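Local coordinates for Ras-related protein Rab-21 (PDB 1Z08) that belongs to the Rab branch of the Ras-like small G proteins and holds phosphoaminophosphonic acid-guanylate ester and a magnesium ion in a P-loop fold, at residues 17-22 with 60-65; 120-125 with 149-154. The protein carries 1 engineered substitution. All coordinates share one frame; numbering follows the deposited sequence.

Interaction 1. Residues 17-22 with 60-65. With MG (magnesium ion), chain E; GNP (phosphoaminophosphonic acid-guanylate ester), chain F.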
loop_
_atom_site.group_PDB
_atom_site.type_symbol
_atom_site.label_atom_id
_atom_site.label_comp_id
_atom_site.label_asym_id
_atom_site.label_seq_id
_atom_site.Cartn_x
_atom_site.Cartn_y
_atom_site.Cartn_z
ATOM N N VAL A 17 6.994 4.624 7.473
ATOM C CA VAL A 17 6.947 3.471 6.559
ATOM C C VAL A 17 7.251 3.733 5.076
ATOM O O VAL A 17 7.799 2.862 4.395
ATOM C CB VAL A 17 5.634 2.652 6.725
ATOM C CG1 VAL A 17 5.429 2.275 8.186
ATOM C CG2 VAL A 17 4.429 3.422 6.198
ATOM N N GLY A 18 6.890 4.916 4.580
ATOM C CA GLY A 18 7.164 5.281 3.190
ATOM C C GLY A 18 5.949 5.354 2.277
ATOM O O GLY A 18 6.070 5.127 1.074
ATOM N N LYS A 19 4.786 5.679 2.844
ATOM C CA LYS A 19 3.543 5.800 2.069
ATOM C C LYS A 19 3.690 6.813 0.930
ATOM O O LYS A 19 3.466 6.483 -0.240
ATOM C CB LYS A 19 2.367 6.210 2.967
ATOM C CG LYS A 19 2.037 5.241 4.094
ATOM C CD LYS A 19 0.861 5.725 4.955
ATOM C CE LYS A 19 1.170 6.995 5.747
ATOM N NZ LYS A 19 2.344 6.858 6.668
ATOM N N THR A 20 4.077 8.040 1.278
ATOM C CA THR A 20 4.246 9.104 0.288
ATOM C C THR A 20 5.333 8.732 -0.714
ATOM O O THR A 20 5.170 8.949 -1.916
ATOM C CB THR A 20 4.563 10.463 0.948
ATOM O OG1 THR A 20 3.542 10.771 1.910
ATOM C CG2 THR A 20 4.627 11.584 -0.088
ATOM N N SER A 21 6.427 8.154 -0.217
ATOM C CA SER A 21 7.527 7.721 -1.076
ATOM C C SER A 21 7.081 6.710 -2.135
ATOM O O SER A 21 7.553 6.755 -3.272
ATOM C CB SER A 21 8.688 7.161 -0.249
ATOM O OG SER A 21 9.285 8.182 0.537
ATOM N N LEU A 22 6.174 5.807 -1.765
ATOM C CA LEU A 22 5.637 4.842 -2.726
ATOM C C LEU A 22 4.855 5.551 -3.830
ATOM O O LEU A 22 5.057 5.273 -5.012
ATOM C CB LEU A 22 4.765 3.784 -2.036
ATOM C CG LEU A 22 5.502 2.715 -1.212
ATOM C CD1 LEU A 22 4.524 1.922 -0.361
ATOM C CD2 LEU A 22 6.316 1.779 -2.089
ATOM N N TRP A 60 -5.014 7.586 -2.726
ATOM C CA TRP A 60 -5.087 8.409 -1.525
ATOM C C TRP A 60 -3.903 8.181 -0.598
ATOM O O TRP A 60 -3.575 7.039 -0.273
ATOM C CB TRP A 60 -6.383 8.128 -0.765
ATOM C CG TRP A 60 -7.572 8.801 -1.351
ATOM C CD1 TRP A 60 -8.302 8.382 -2.425
ATOM C CD2 TRP A 60 -8.174 10.018 -0.901
ATOM N NE1 TRP A 60 -9.324 9.269 -2.675
ATOM C CE2 TRP A 60 -9.271 10.281 -1.753
ATOM C CE3 TRP A 60 -7.891 10.918 0.136
ATOM C CZ2 TRP A 60 -10.090 11.407 -1.597
ATOM C CZ3 TRP A 60 -8.707 12.036 0.294
ATOM C CH2 TRP A 60 -9.793 12.271 -0.572
ATOM N N ASP A 61 -3.278 9.285 -0.190
ATOM C CA ASP A 61 -2.207 9.297 0.805
ATOM C C ASP A 61 -2.790 9.815 2.122
ATOM O O ASP A 61 -3.721 10.624 2.109
ATOM C CB ASP A 61 -1.074 10.212 0.336
ATOM C CG ASP A 61 0.255 9.930 1.033
ATOM O OD1 ASP A 61 0.328 9.041 1.909
ATOM O OD2 ASP A 61 1.238 10.615 0.686
ATOM N N THR A 62 -2.249 9.350 3.247
ATOM C CA THR A 62 -2.749 9.729 4.577
ATOM C C THR A 62 -1.639 10.197 5.515
ATOM O O THR A 62 -0.464 9.907 5.294
ATOM C CB THR A 62 -3.493 8.558 5.278
ATOM O OG1 THR A 62 -2.673 7.380 5.262
ATOM C CG2 THR A 62 -4.826 8.263 4.607
ATOM N N ALA A 63 -2.022 10.922 6.562
ATOM C CA ALA A 63 -1.104 11.276 7.638
ATOM C C ALA A 63 -0.950 10.070 8.563
ATOM O O ALA A 63 -1.917 9.637 9.188
ATOM C CB ALA A 63 -1.630 12.480 8.409
ATOM N N GLY A 64 0.265 9.528 8.637
ATOM C CA GLY A 64 0.530 8.317 9.414
ATOM C C GLY A 64 0.661 8.541 10.909
ATOM O O GLY A 64 0.615 7.588 11.693
ATOM N N GLN A 65 0.830 9.801 11.301
ATOM C CA GLN A 65 0.954 10.173 12.707
ATOM C C GLN A 65 -0.378 10.675 13.257
ATOM O O GLN A 65 -1.441 10.134 12.933
ATOM C CB GLN A 65 2.040 11.231 12.880
HETATM MG MG MG E . 3.692 10.840 3.909
HETATM P PG GNP F . 4.020 10.256 6.992
HETATM O O1G GNP F . 4.451 10.962 8.257
HETATM O O2G GNP F . 3.762 11.163 5.818
HETATM O O3G GNP F . 2.850 9.419 7.429
HETATM N N3B GNP F . 5.191 9.251 6.544
HETATM P PB GNP F . 5.302 8.393 5.198
HETATM O O1B GNP F . 4.782 7.024 5.398
HETATM O O2B GNP F . 4.701 9.165 4.085
HETATM O O3A GNP F . 6.797 8.188 4.898
HETATM P PA GNP F . 7.698 8.932 3.894
HETATM O O1A GNP F . 7.388 8.489 2.520
HETATM O O2A GNP F . 7.726 10.396 4.134
HETATM O "O5'" GNP F . 9.140 8.383 4.201
HETATM C "C5'" GNP F . 9.636 8.379 5.539
HETATM C "C4'" GNP F . 11.129 8.099 5.535
HETATM O "O4'" GNP F . 11.378 6.766 5.018
HETATM C "C3'" GNP F . 11.965 9.047 4.682
HETATM O "O3'" GNP F . 13.191 9.272 5.350
HETATM C "C2'" GNP F . 12.127 8.264 3.379
HETATM O "O2'" GNP F . 13.257 8.631 2.612
HETATM C "C1'" GNP F . 12.265 6.843 3.919
HETATM N N9 GNP F . 11.924 5.814 2.942
HETATM C C8 GNP F . 10.733 5.655 2.269
HETATM N N7 GNP F . 10.731 4.640 1.449
HETATM C C5 GNP F . 12.002 4.089 1.586
HETATM C C6 GNP F . 12.598 2.967 0.952
HETATM O O6 GNP F . 12.098 2.205 0.114
HETATM N N1 GNP F . 13.910 2.742 1.383
HETATM C C2 GNP F . 14.568 3.521 2.308
HETATM N N2 GNP F . 15.826 3.167 2.603
HETATM N N3 GNP F . 14.023 4.571 2.908
HETATM C C4 GNP F . 12.747 4.803 2.501
HETATM O O HOH W 1 1.865 9.842 4.043
HETATM O O HOH W 2 5.450 11.853 3.708
#
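T20 and D61 meet where the P-loop (Walker A) runs into helix 19-28 and the DxxG sequence, D61 to G64, leaves strand 54-61; this is the edge of the magnesium site of a Ras-like fold. Their side chains cross at about a right angle. T20 OG1 donates a 2.6 Å hydrogen bond to D61 OD2, at the syn lone pair on the side of the other carboxylate oxygen, while the same OG1 binds magnesium at 2.0 Å. D61 is therefore a second-shell residue: with CG swung anti to the backbone N (chi1 -160°), its carboxylate reaches in from the strand end and holds the threonine hydroxyl with its oxygen turned to the metal. The other carboxylate oxygen works through water 1, a metal ligand that donates to both D61 OD1 and T62 O. GNP O2G, GNP O2B, water 2 and T38 OG1 complete the shell, with O2G opposite T20 OG1 and the two waters opposite each other.

K19 joins the segments in another way. Its chain starts out extended, then bends at chi3 and chi4 (-66° and -58°), curling around the beta-phosphate oxygen O1B so that NZ reaches both GNP O3G, 2.7 Å away, and GNP O1B, 2.8 Å away. NZ also bonds G13 O. CE of K19 packs 3.4 Å from T62 O, and the T62 side chain runs crosswise to the lysine, its OG1 hydrogen-bonded to L11 O. The beta phosphate is gripped further by the backbone N atoms of G18 and K19 on O1B and of T20 on O2B, as expected at a helix start. Across the site, G64 N donates to the oxygen that NZ holds, GNP O3G, at 2.9 Å.

Interaction 2. Residues 120-125 with 149-154. With GNP (phosphoaminophosphonic acid-guanylate ester), chain F.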
loop_
_atom_site.group_PDB
_atom_site.type_symbol
_atom_site.label_atom_id
_atom_site.label_comp_id
_atom_site.label_asym_id
_atom_site.label_seq_id
_atom_site.Cartn_x
_atom_site.Cartn_y
_atom_site.Cartn_z
ATOM N N LYS A 120 11.029 -0.767 1.998
ATOM C CA LYS A 120 12.436 -0.534 2.360
ATOM C C LYS A 120 13.283 -1.807 2.259
ATOM O O LYS A 120 14.204 -2.010 3.054
ATOM C CB LYS A 120 12.581 0.110 3.753
ATOM C CG LYS A 120 11.783 1.391 3.961
ATOM C CD LYS A 120 12.248 2.122 5.207
ATOM C CE LYS A 120 11.332 3.291 5.530
ATOM N NZ LYS A 120 11.778 4.017 6.759
ATOM N N ILE A 121 12.990 -2.652 1.269
ATOM C CA ILE A 121 13.750 -3.902 1.091
ATOM C C ILE A 121 15.222 -3.668 0.722
ATOM O O ILE A 121 16.046 -4.585 0.804
ATOM C CB ILE A 121 13.075 -4.910 0.115
ATOM C CG1 ILE A 121 12.961 -4.322 -1.301
ATOM C CG2 ILE A 121 11.729 -5.380 0.682
ATOM C CD1 ILE A 121 12.507 -5.318 -2.364
ATOM N N ASP A 122 15.545 -2.435 0.334
ATOM C CA ASP A 122 16.938 -2.027 0.127
ATOM C C ASP A 122 17.717 -2.025 1.448
ATOM O O ASP A 122 18.953 -2.030 1.452
ATOM C CB ASP A 122 17.007 -0.652 -0.550
ATOM C CG ASP A 122 16.320 0.438 0.254
ATOM O OD1 ASP A 122 15.073 0.436 0.329
ATOM O OD2 ASP A 122 17.033 1.300 0.809
ATOM N N LEU A 123 16.982 -2.026 2.561
ATOM C CA LEU A 123 17.564 -2.093 3.898
ATOM C C LEU A 123 17.459 -3.502 4.493
ATOM O O LEU A 123 17.276 -3.665 5.701
ATOM C CB LEU A 123 16.899 -1.062 4.820
ATOM C CG LEU A 123 16.937 0.419 4.427
ATOM C CD1 LEU A 123 16.182 1.256 5.460
ATOM C CD2 LEU A 123 18.369 0.924 4.271
ATOM N N GLU A 124 17.588 -4.511 3.634
ATOM C CA GLU A 124 17.496 -5.923 4.028
ATOM C C GLU A 124 18.464 -6.297 5.163
ATOM O O GLU A 124 18.114 -7.084 6.046
ATOM C CB GLU A 124 17.700 -6.829 2.804
ATOM C CG GLU A 124 17.737 -8.339 3.092
ATOM C CD GLU A 124 16.472 -8.869 3.763
ATOM O OE1 GLU A 124 15.371 -8.342 3.501
ATOM O OE2 GLU A 124 16.582 -9.832 4.552
ATOM N N LYS A 125 19.664 -5.715 5.141
ATOM C CA LYS A 125 20.663 -5.928 6.195
ATOM C C LYS A 125 20.155 -5.522 7.579
ATOM O O LYS A 125 20.643 -6.019 8.599
ATOM C CB LYS A 125 21.945 -5.153 5.886
ATOM C CG LYS A 125 22.775 -5.716 4.752
ATOM C CD LYS A 125 24.057 -4.919 4.605
ATOM C CE LYS A 125 24.997 -5.545 3.600
ATOM N NZ LYS A 125 26.357 -4.951 3.715
ATOM N N SER A 149 10.728 -1.333 -2.554
ATOM C CA SER A 149 11.667 -0.281 -2.184
ATOM C C SER A 149 11.345 0.953 -3.018
ATOM O O SER A 149 11.561 0.965 -4.233
ATOM C CB SER A 149 13.120 -0.707 -2.426
ATOM O OG SER A 149 14.009 0.383 -2.211
ATOM N N ALA A 150 10.819 1.983 -2.363
ATOM C CA ALA A 150 10.584 3.267 -3.014
ATOM C C ALA A 150 11.909 3.917 -3.422
ATOM O O ALA A 150 11.988 4.568 -4.462
ATOM C CB ALA A 150 9.783 4.189 -2.103
ATOM N N LYS A 151 12.944 3.714 -2.606
ATOM C CA LYS A 151 14.273 4.281 -2.856
ATOM C C LYS A 151 14.931 3.719 -4.123
ATOM O O LYS A 151 15.516 4.475 -4.904
ATOM C CB LYS A 151 15.186 4.087 -1.635
ATOM C CG LYS A 151 16.573 4.718 -1.779
ATOM C CD LYS A 151 17.259 4.908 -0.436
ATOM C CE LYS A 151 18.554 5.684 -0.605
ATOM N NZ LYS A 151 19.005 6.312 0.671
ATOM N N GLN A 152 14.819 2.405 -4.327
ATOM C CA GLN A 152 15.419 1.746 -5.496
ATOM C C GLN A 152 14.422 1.472 -6.628
ATOM O O GLN A 152 14.787 0.889 -7.656
ATOM C CB GLN A 152 16.115 0.445 -5.078
ATOM C CG GLN A 152 17.281 0.643 -4.122
ATOM C CD GLN A 152 18.013 -0.649 -3.799
ATOM O OE1 GLN A 152 17.418 -1.726 -3.759
ATOM N NE2 GLN A 152 19.313 -0.543 -3.550
ATOM N N ASN A 153 13.177 1.917 -6.444
ATOM C CA ASN A 153 12.079 1.639 -7.377
ATOM C C ASN A 153 11.943 0.142 -7.693
ATOM O O ASN A 153 12.030 -0.277 -8.851
ATOM C CB ASN A 153 12.209 2.474 -8.665
ATOM C CG ASN A 153 10.939 2.467 -9.503
ATOM O OD1 ASN A 153 9.863 2.103 -9.027
ATOM N ND2 ASN A 153 11.062 2.872 -10.761
ATOM N N LYS A 154 11.738 -0.654 -6.648
ATOM C CA LYS A 154 11.564 -2.096 -6.793
ATOM C C LYS A 154 10.187 -2.526 -6.305
ATOM O O LYS A 154 9.768 -2.149 -5.209
ATOM C CB LYS A 154 12.645 -2.851 -6.016
ATOM C CG LYS A 154 14.045 -2.714 -6.597
ATOM C CD LYS A 154 15.070 -3.373 -5.697
ATOM C CE LYS A 154 16.427 -3.447 -6.375
ATOM N NZ LYS A 154 17.446 -4.007 -5.439
HETATM P PG GNP F . 4.020 10.256 6.992
HETATM O O1G GNP F . 4.451 10.962 8.257
HETATM O O2G GNP F . 3.762 11.163 5.818
HETATM O O3G GNP F . 2.850 9.419 7.429
HETATM N N3B GNP F . 5.191 9.251 6.544
HETATM P PB GNP F . 5.302 8.393 5.198
HETATM O O1B GNP F . 4.782 7.024 5.398
HETATM O O2B GNP F . 4.701 9.165 4.085
HETATM O O3A GNP F . 6.797 8.188 4.898
HETATM P PA GNP F . 7.698 8.932 3.894
HETATM O O1A GNP F . 7.388 8.489 2.520
HETATM O O2A GNP F . 7.726 10.396 4.134
HETATM O "O5'" GNP F . 9.140 8.383 4.201
HETATM C "C5'" GNP F . 9.636 8.379 5.539
HETATM C "C4'" GNP F . 11.129 8.099 5.535
HETATM O "O4'" GNP F . 11.378 6.766 5.018
HETATM C "C3'" GNP F . 11.965 9.047 4.682
HETATM O "O3'" GNP F . 13.191 9.272 5.350
HETATM C "C2'" GNP F . 12.127 8.264 3.379
HETATM O "O2'" GNP F . 13.257 8.631 2.612
HETATM C "C1'" GNP F . 12.265 6.843 3.919
HETATM N N9 GNP F . 11.924 5.814 2.942
HETATM C C8 GNP F . 10.733 5.655 2.269
HETATM N N7 GNP F . 10.731 4.640 1.449
HETATM C C5 GNP F . 12.002 4.089 1.586
HETATM C C6 GNP F . 12.598 2.967 0.952
HETATM O O6 GNP F . 12.098 2.205 0.114
HETATM N N1 GNP F . 13.910 2.742 1.383
HETATM C C2 GNP F . 14.568 3.521 2.308
HETATM N N2 GNP F . 15.826 3.167 2.603
HETATM N N3 GNP F . 14.023 4.571 2.908
HETATM C C4 GNP F . 12.747 4.803 2.501
HETATM O O HOH W 3 20.680 -1.986 -0.903
#
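The guanine end of the nucleotide pocket is built here from the two base-binding motifs of small G proteins, the NKxD sequence ending at D122 and the SAK sequence S149-A150-K151. D122 faces the edge of the base with both carboxylate oxygens: OD1 takes GNP N1 at 2.8 Å, nearly straight at 172°, and OD2 takes GNP N2 at 2.9 Å. S149 braces that carboxylate. Its OG, swung anti to the backbone N (chi1 173°), donates to D122 OD1 over 2.8 Å from above the carboxylate plane, tilted 50° out of it. The same hydroxyl accepts from Q152 N, an ST motif that fixes the turn, and the amide of Q152 lies against D122 CB, with CD 3.4 Å from it. Beside them, I121 CG1 packs on S149 CB at 3.8 Å.

The base is also sandwiched. The extended chain of K120 lies along one face, its CG 3.5 Å from GNP C6, and carries NZ on to C16 O and D87; K151 covers the opposite face with CB 3.5 Å from GNP N1, its NZ bridging to D33. K151 N donates to GNP O6, and A150 N does so weakly. Two acceptors thus meet N1 and N2 while backbone donors meet O6, a pattern that matches guanine and would mismatch adenine.

Going from the N terminus, strand 5-12 leads through the P-loop into helix 19-28, and interaction 1 closes when the chain, having formed strands 42-49 and 54-61, returns to the start of that helix. Interaction 2 opens only later: it brings the loop after strand 113-119 against the loop after strand 144-148, with helix 131-140 between. The two are thus in series, neither nested nor crossed, their centres about 16 Å apart. One takes the phosphate and magnesium end of the nucleotide, the other the base. They also touch directly: A150 CB packs on S21 O, and K120 CE on V17 O, joining the P-loop and the first turn of helix 19-28 to the base-binding loops around one ligand.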